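Local structure of TetR-family transcriptional regulator (Streptomyces coelicolor, 2G7L) at residues His67-Leu71 against Pro108-Arg112; Trp89-Arg94 against Phe214-Asn219. The protein probably binds DNA as a dimer and regulates transcription, perhaps in response to a small ligand, as other TetR-family proteins do. All coordinates share one frame; numbering follows the deposited sequence.

Contact 1. Residues His67-Leu71 against Pro108-Arg112; sequences HAAVL and PQLAR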
loop_
_atom_site.group_PDB
_atom_site.type_symbol
_atom_site.label_atom_id
_atom_site.label_comp_id
_atom_site.label_asym_id
_atom_site.label_seq_id
_atom_site.Cartn_x
_atom_site.Cartn_y
_atom_site.Cartn_z
ATOM N N HIS A 67 -8.007 -13.301 6.093
ATOM C CA HIS A 67 -8.376 -11.861 6.240
ATOM C C HIS A 67 -9.082 -11.377 4.990
ATOM O O HIS A 67 -10.051 -10.649 5.094
ATOM C CB HIS A 67 -7.190 -10.959 6.575
ATOM C CG HIS A 67 -6.612 -11.199 7.936
ATOM N ND1 HIS A 67 -5.450 -10.595 8.366
ATOM C CD2 HIS A 67 -7.018 -11.998 8.950
ATOM C CE1 HIS A 67 -5.170 -11.006 9.593
ATOM N NE2 HIS A 67 -6.100 -11.867 9.963
ATOM N N ALA A 68 -8.617 -11.813 3.822
ATOM C CA ALA A 68 -9.243 -11.417 2.539
ATOM C C ALA A 68 -10.751 -11.838 2.462
ATOM O O ALA A 68 -11.616 -11.023 2.066
ATOM C CB ALA A 68 -8.490 -11.963 1.377
ATOM N N ALA A 69 -11.045 -13.097 2.790
ATOM C CA ALA A 69 -12.435 -13.621 2.947
ATOM C C ALA A 69 -13.252 -12.803 3.941
ATOM O O ALA A 69 -14.388 -12.468 3.686
ATOM C CB ALA A 69 -12.362 -15.079 3.409
ATOM N N VAL A 70 -12.675 -12.460 5.085
ATOM C CA VAL A 70 -13.397 -11.606 6.022
ATOM C C VAL A 70 -13.608 -10.221 5.437
ATOM O O VAL A 70 -14.637 -9.561 5.685
ATOM C CB VAL A 70 -12.635 -11.479 7.355
ATOM C CG1 VAL A 70 -13.280 -10.459 8.251
ATOM C CG2 VAL A 70 -12.549 -12.905 8.066
ATOM N N LEU A 71 -12.595 -9.714 4.720
ATOM C CA LEU A 71 -12.789 -8.393 4.075
ATOM C C LEU A 71 -13.853 -8.518 3.050
ATOM O O LEU A 71 -14.738 -7.641 2.974
ATOM C CB LEU A 71 -11.488 -7.828 3.448
ATOM C CG LEU A 71 -11.628 -6.464 2.764
ATOM C CD1 LEU A 71 -12.161 -5.451 3.749
ATOM C CD2 LEU A 71 -10.250 -6.056 2.195
ATOM N N PRO A 108 -8.059 -1.426 9.509
ATOM C CA PRO A 108 -6.770 -1.194 8.812
ATOM C C PRO A 108 -5.921 -2.397 8.598
ATOM O O PRO A 108 -5.265 -2.494 7.559
ATOM C CB PRO A 108 -6.098 -0.091 9.658
ATOM C CG PRO A 108 -7.307 0.717 10.155
ATOM C CD PRO A 108 -8.213 -0.481 10.637
ATOM N N GLN A 109 -5.987 -3.362 9.515
ATOM C CA GLN A 109 -5.298 -4.619 9.286
ATOM C C GLN A 109 -5.839 -5.384 8.102
ATOM O O GLN A 109 -5.080 -6.077 7.450
ATOM C CB GLN A 109 -5.314 -5.505 10.533
ATOM C CG GLN A 109 -4.569 -6.828 10.364
ATOM C CD GLN A 109 -3.131 -6.663 9.893
ATOM O OE1 GLN A 109 -2.371 -5.906 10.508
ATOM N NE2 GLN A 109 -2.736 -7.402 8.816
ATOM N N LEU A 110 -7.142 -5.243 7.783
ATOM C CA LEU A 110 -7.636 -5.836 6.527
ATOM C C LEU A 110 -7.077 -5.175 5.270
ATOM O O LEU A 110 -6.756 -5.872 4.294
ATOM C CB LEU A 110 -9.192 -5.875 6.488
ATOM C CG LEU A 110 -9.858 -6.750 7.604
ATOM C CD1 LEU A 110 -11.384 -6.764 7.414
ATOM C CD2 LEU A 110 -9.249 -8.177 7.628
ATOM N N ALA A 111 -6.985 -3.841 5.271
ATOM C CA ALA A 111 -6.218 -3.095 4.196
ATOM C C ALA A 111 -4.785 -3.635 4.111
ATOM O O ALA A 111 -4.340 -4.000 3.008
ATOM C CB ALA A 111 -6.196 -1.564 4.428
ATOM N N ARG A 112 -4.095 -3.777 5.271
ATOM C CA ARG A 112 -2.707 -4.280 5.248
ATOM C C ARG A 112 -2.615 -5.646 4.631
ATOM O O ARG A 112 -1.717 -5.933 3.805
ATOM C CB ARG A 112 -2.071 -4.295 6.635
ATOM C CG ARG A 112 -1.744 -2.920 7.156
ATOM C CD ARG A 112 -1.405 -2.926 8.652
ATOM N NE ARG A 112 -1.747 -1.601 9.151
ATOM C CZ ARG A 112 -1.579 -1.176 10.394
ATOM N NH1 ARG A 112 -1.004 -1.948 11.301
ATOM N NH2 ARG A 112 -1.926 0.049 10.723
#

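Contact 2. Residues Trp89-Arg94 against Phe214-Asn219; sequences WREQLR and FDVLVN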
loop_
_atom_site.group_PDB
_atom_site.type_symbol
_atom_site.label_atom_id
_atom_site.label_comp_id
_atom_site.label_asym_id
_atom_site.label_seq_id
_atom_site.Cartn_x
_atom_site.Cartn_y
_atom_site.Cartn_z
ATOM N N TRP A 89 -20.448 9.467 -14.254
ATOM C CA TRP A 89 -19.637 8.330 -13.881
ATOM C C TRP A 89 -18.557 8.655 -12.856
ATOM O O TRP A 89 -18.308 7.872 -11.936
ATOM C CB TRP A 89 -19.064 7.709 -15.158
ATOM C CG TRP A 89 -18.112 8.635 -15.887
ATOM C CD1 TRP A 89 -18.401 9.459 -16.956
ATOM C CD2 TRP A 89 -16.721 8.830 -15.599
ATOM N NE1 TRP A 89 -17.264 10.128 -17.358
ATOM C CE2 TRP A 89 -16.229 9.784 -16.526
ATOM C CE3 TRP A 89 -15.836 8.289 -14.647
ATOM C CZ2 TRP A 89 -14.895 10.221 -16.513
ATOM C CZ3 TRP A 89 -14.535 8.734 -14.632
ATOM C CH2 TRP A 89 -14.069 9.684 -15.565
ATOM N N ARG A 90 -17.965 9.843 -12.980
ATOM C CA ARG A 90 -16.778 10.218 -12.212
ATOM C C ARG A 90 -17.144 10.452 -10.770
ATOM O O ARG A 90 -16.441 10.022 -9.859
ATOM C CB ARG A 90 -16.090 11.461 -12.833
ATOM C CG ARG A 90 -14.830 11.846 -12.126
ATOM C CD ARG A 90 -13.983 12.764 -12.938
ATOM N NE ARG A 90 -12.858 13.247 -12.155
ATOM C CZ ARG A 90 -11.625 13.389 -12.647
ATOM N NH1 ARG A 90 -11.387 13.087 -13.927
ATOM N NH2 ARG A 90 -10.630 13.859 -11.868
ATOM N N GLU A 91 -18.251 11.144 -10.567
ATOM C CA GLU A 91 -18.755 11.384 -9.214
ATOM C C GLU A 91 -19.232 10.088 -8.483
ATOM O O GLU A 91 -19.045 9.930 -7.249
ATOM C CB GLU A 91 -19.904 12.387 -9.298
ATOM C CG GLU A 91 -20.716 12.558 -8.002
ATOM C CD GLU A 91 -22.134 13.099 -8.274
ATOM O OE1 GLU A 91 -22.762 12.675 -9.289
ATOM O OE2 GLU A 91 -22.613 13.951 -7.460
ATOM N N GLN A 92 -19.876 9.198 -9.235
ATOM C CA GLN A 92 -20.346 7.926 -8.701
ATOM C C GLN A 92 -19.169 6.979 -8.449
ATOM O O GLN A 92 -19.150 6.315 -7.442
ATOM C CB GLN A 92 -21.270 7.254 -9.702
ATOM C CG GLN A 92 -22.734 7.791 -9.785
ATOM C CD GLN A 92 -23.469 7.160 -10.958
ATOM O OE1 GLN A 92 -24.252 6.209 -10.790
ATOM N NE2 GLN A 92 -23.185 7.653 -12.162
ATOM N N LEU A 93 -18.206 6.908 -9.374
ATOM C CA LEU A 93 -16.864 6.294 -9.097
ATOM C C LEU A 93 -16.274 6.779 -7.775
ATOM O O LEU A 93 -15.904 6.004 -6.901
ATOM C CB LEU A 93 -15.866 6.585 -10.232
ATOM C CG LEU A 93 -14.976 5.463 -10.805
ATOM C CD1 LEU A 93 -13.716 6.056 -11.252
ATOM C CD2 LEU A 93 -14.704 4.250 -9.923
ATOM N N ARG A 94 -16.193 8.084 -7.610
ATOM C CA ARG A 94 -15.642 8.580 -6.380
ATOM C C ARG A 94 -16.437 8.056 -5.161
ATOM O O ARG A 94 -15.838 7.714 -4.103
ATOM C CB ARG A 94 -15.611 10.113 -6.382
ATOM C CG ARG A 94 -14.796 10.676 -5.198
ATOM C CD ARG A 94 -15.005 12.185 -4.929
ATOM N NE ARG A 94 -14.482 13.066 -6.006
ATOM C CZ ARG A 94 -13.263 13.613 -6.058
ATOM N NH1 ARG A 94 -12.346 13.347 -5.128
ATOM N NH2 ARG A 94 -12.944 14.418 -7.068
ATOM N N PHE A 214 -7.541 10.624 -5.860
ATOM C CA PHE A 214 -8.595 10.152 -6.771
ATOM C C PHE A 214 -8.552 10.905 -8.122
ATOM O O PHE A 214 -8.420 10.314 -9.226
ATOM C CB PHE A 214 -9.990 10.287 -6.104
ATOM C CG PHE A 214 -11.128 9.992 -7.064
ATOM C CD1 PHE A 214 -11.543 8.684 -7.287
ATOM C CD2 PHE A 214 -11.719 11.005 -7.814
ATOM C CE1 PHE A 214 -12.576 8.417 -8.241
ATOM C CE2 PHE A 214 -12.746 10.731 -8.763
ATOM C CZ PHE A 214 -13.169 9.446 -8.950
ATOM N N ASP A 215 -8.622 12.228 -8.033
ATOM C CA ASP A 215 -8.439 13.101 -9.255
ATOM C C ASP A 215 -7.113 12.909 -9.941
ATOM O O ASP A 215 -7.061 12.743 -11.142
ATOM C CB ASP A 215 -8.627 14.570 -8.846
ATOM C CG ASP A 215 -10.071 14.875 -8.516
ATOM O OD1 ASP A 215 -10.906 14.346 -9.279
ATOM O OD2 ASP A 215 -10.365 15.631 -7.542
ATOM N N VAL A 216 -6.031 12.829 -9.177
ATOM C CA VAL A 216 -4.725 12.597 -9.795
ATOM C C VAL A 216 -4.762 11.324 -10.595
ATOM O O VAL A 216 -4.262 11.234 -11.742
ATOM C CB VAL A 216 -3.583 12.489 -8.667
ATOM C CG1 VAL A 216 -2.310 12.017 -9.220
ATOM C CG2 VAL A 216 -3.446 13.762 -7.962
ATOM N N LEU A 217 -5.331 10.284 -9.967
ATOM C CA LEU A 217 -5.302 8.977 -10.608
ATOM C C LEU A 217 -6.235 8.951 -11.790
ATOM O O LEU A 217 -5.874 8.451 -12.869
ATOM C CB LEU A 217 -5.699 7.893 -9.566
ATOM C CG LEU A 217 -4.476 7.503 -8.701
ATOM C CD1 LEU A 217 -4.965 6.822 -7.495
ATOM C CD2 LEU A 217 -3.595 6.520 -9.534
ATOM N N VAL A 218 -7.448 9.450 -11.609
ATOM C CA VAL A 218 -8.424 9.444 -12.796
ATOM C C VAL A 218 -7.885 10.226 -14.010
ATOM O O VAL A 218 -7.773 9.724 -15.188
ATOM C CB VAL A 218 -9.842 9.913 -12.313
ATOM C CG1 VAL A 218 -10.794 9.960 -13.464
ATOM C CG2 VAL A 218 -10.380 8.843 -11.296
ATOM N N ASN A 219 -7.396 11.424 -13.705
ATOM C CA ASN A 219 -6.720 12.255 -14.738
ATOM C C ASN A 219 -5.578 11.521 -15.362
ATOM O O ASN A 219 -5.451 11.419 -16.584
ATOM C CB ASN A 219 -6.238 13.528 -14.101
ATOM C CG ASN A 219 -7.361 14.444 -13.840
ATOM O OD1 ASN A 219 -8.440 14.229 -14.400
ATOM N ND2 ASN A 219 -7.172 15.459 -12.968
#

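Contact 1. Residues His67-Leu71 against Pro108-Arg112
Leu110 reaches across to helix 63-74 and spreads its two methyls between His67 and Leu71, one turn apart on that helix, a small example of how a single branched side chain can bridge successive turns of its partner. CG stands beside the backbone N and anti to the carbonyl carbon (chi1 -62°), which carries the fork out to the other helix. Leu110 CD2 takes the His67 end, 3.6 Å from His67 CB and equally close to His67 O. On the other branch, Leu110 CD1 lies 4.0 Å from Leu71 CD1, the two leucine chains running past one another in opposite directions, and Val70 CG1 touches Leu110 CD1 more loosely at 4.2 Å. An alanine in place of Leu110 would probably open a gap between His67 and Leu71, leaving His67 CB and the Leu71 methyl without their partner. At the margin, Gln109 NE2 comes to the edge of the His67 ring, 4.2 Å from His67 ND1, but the two nitrogens do not bond directly: each is hydrogen-bonded to the hydroxyl of Ser113, one turn further along helix 108-116. The axes of the segments 67-71 and 108-112 approach to 9.5 Å, with a signed crossing angle of -122°. Helix 63-74, by its place in the TetR fold, links the DNA-binding helices to the C-terminal domain; in TetR itself the corresponding junction carries the ligand signal, and it may do so here. Helix 21-35 packs against Val70, helix 89-106 covers Leu71 through Val103 and Leu104, and Leu37 in a loop touches both His67 and Leu110.

Contact 2. Residues Trp89-Arg94 against Phe214-Asn219
Phe214 points its ring into helix 89-106, where Leu93 CD1 meets Phe214 CE1 at 4.0 Å and Arg94 lays its aliphatic root over one face. Arg94 CB stands 3.9 Å from the Phe214 ring centroid, 21° off the normal, a CH-pi contact; Val218 CG2 of its own helix covers the opposite face. Val218 CG1 in turn meets the edge of the Trp89 indole, 3.9 Å from Trp89 CH2. The segments 89-94 and 214-219 cross at 130° in the all-helical C-terminal domain of the TetR fold, and helix 206-223 also faces the second subunit, as expected of a helix at the dimer interface of this family. Arg90 fits as a knob into a hole formed by Phe214, Asp215, Val218 and Asn219. Its chain is extended from CG to NE, which brings the guanidinium over Val218 CG1 and edge-on to two acceptors. Arg90 NH1 bonds Asn219 OD1 at 3.2 Å from above the amide plane. The Asp215 carboxylate is shared in a salt-bridge network: Arg90 NH2 meets OD1 on its anti side (2.6 Å, 171°) and Arg94 NH2 meets OD2 on its syn side (2.9 Å), both tilted out of the carboxylate plane. Arg94 is bent at chi3, and Phe214 CD2 lies against the face of its guanidinium, the two planes steeply inclined. Arg94 NH1 bonds Arg211 O, and Asn219 ND2 bonds Thr224 of the second subunit.

How the contacts relate
From the N terminus the chain passes through helix 21-35 and the short helices of the DNA-binding domain to 67-71, then on to 89-94 at the start of helix 89-106. That long helix leads back to 108-112, where contact 1 closes a loop of 36 residues. Contact 2 closes only after helices 122-136 and 142-161 and the region beyond them, when the chain reaches 214-219, with 119 residues between it and 89-94. The loops therefore cross, with 89-94 inside the first and 108-112 inside the second. Their centres lie 24 Å apart and they do not touch; contact 1 joins the two domains, whereas contact 2 ties together parts of the C-terminal domain distant in sequence.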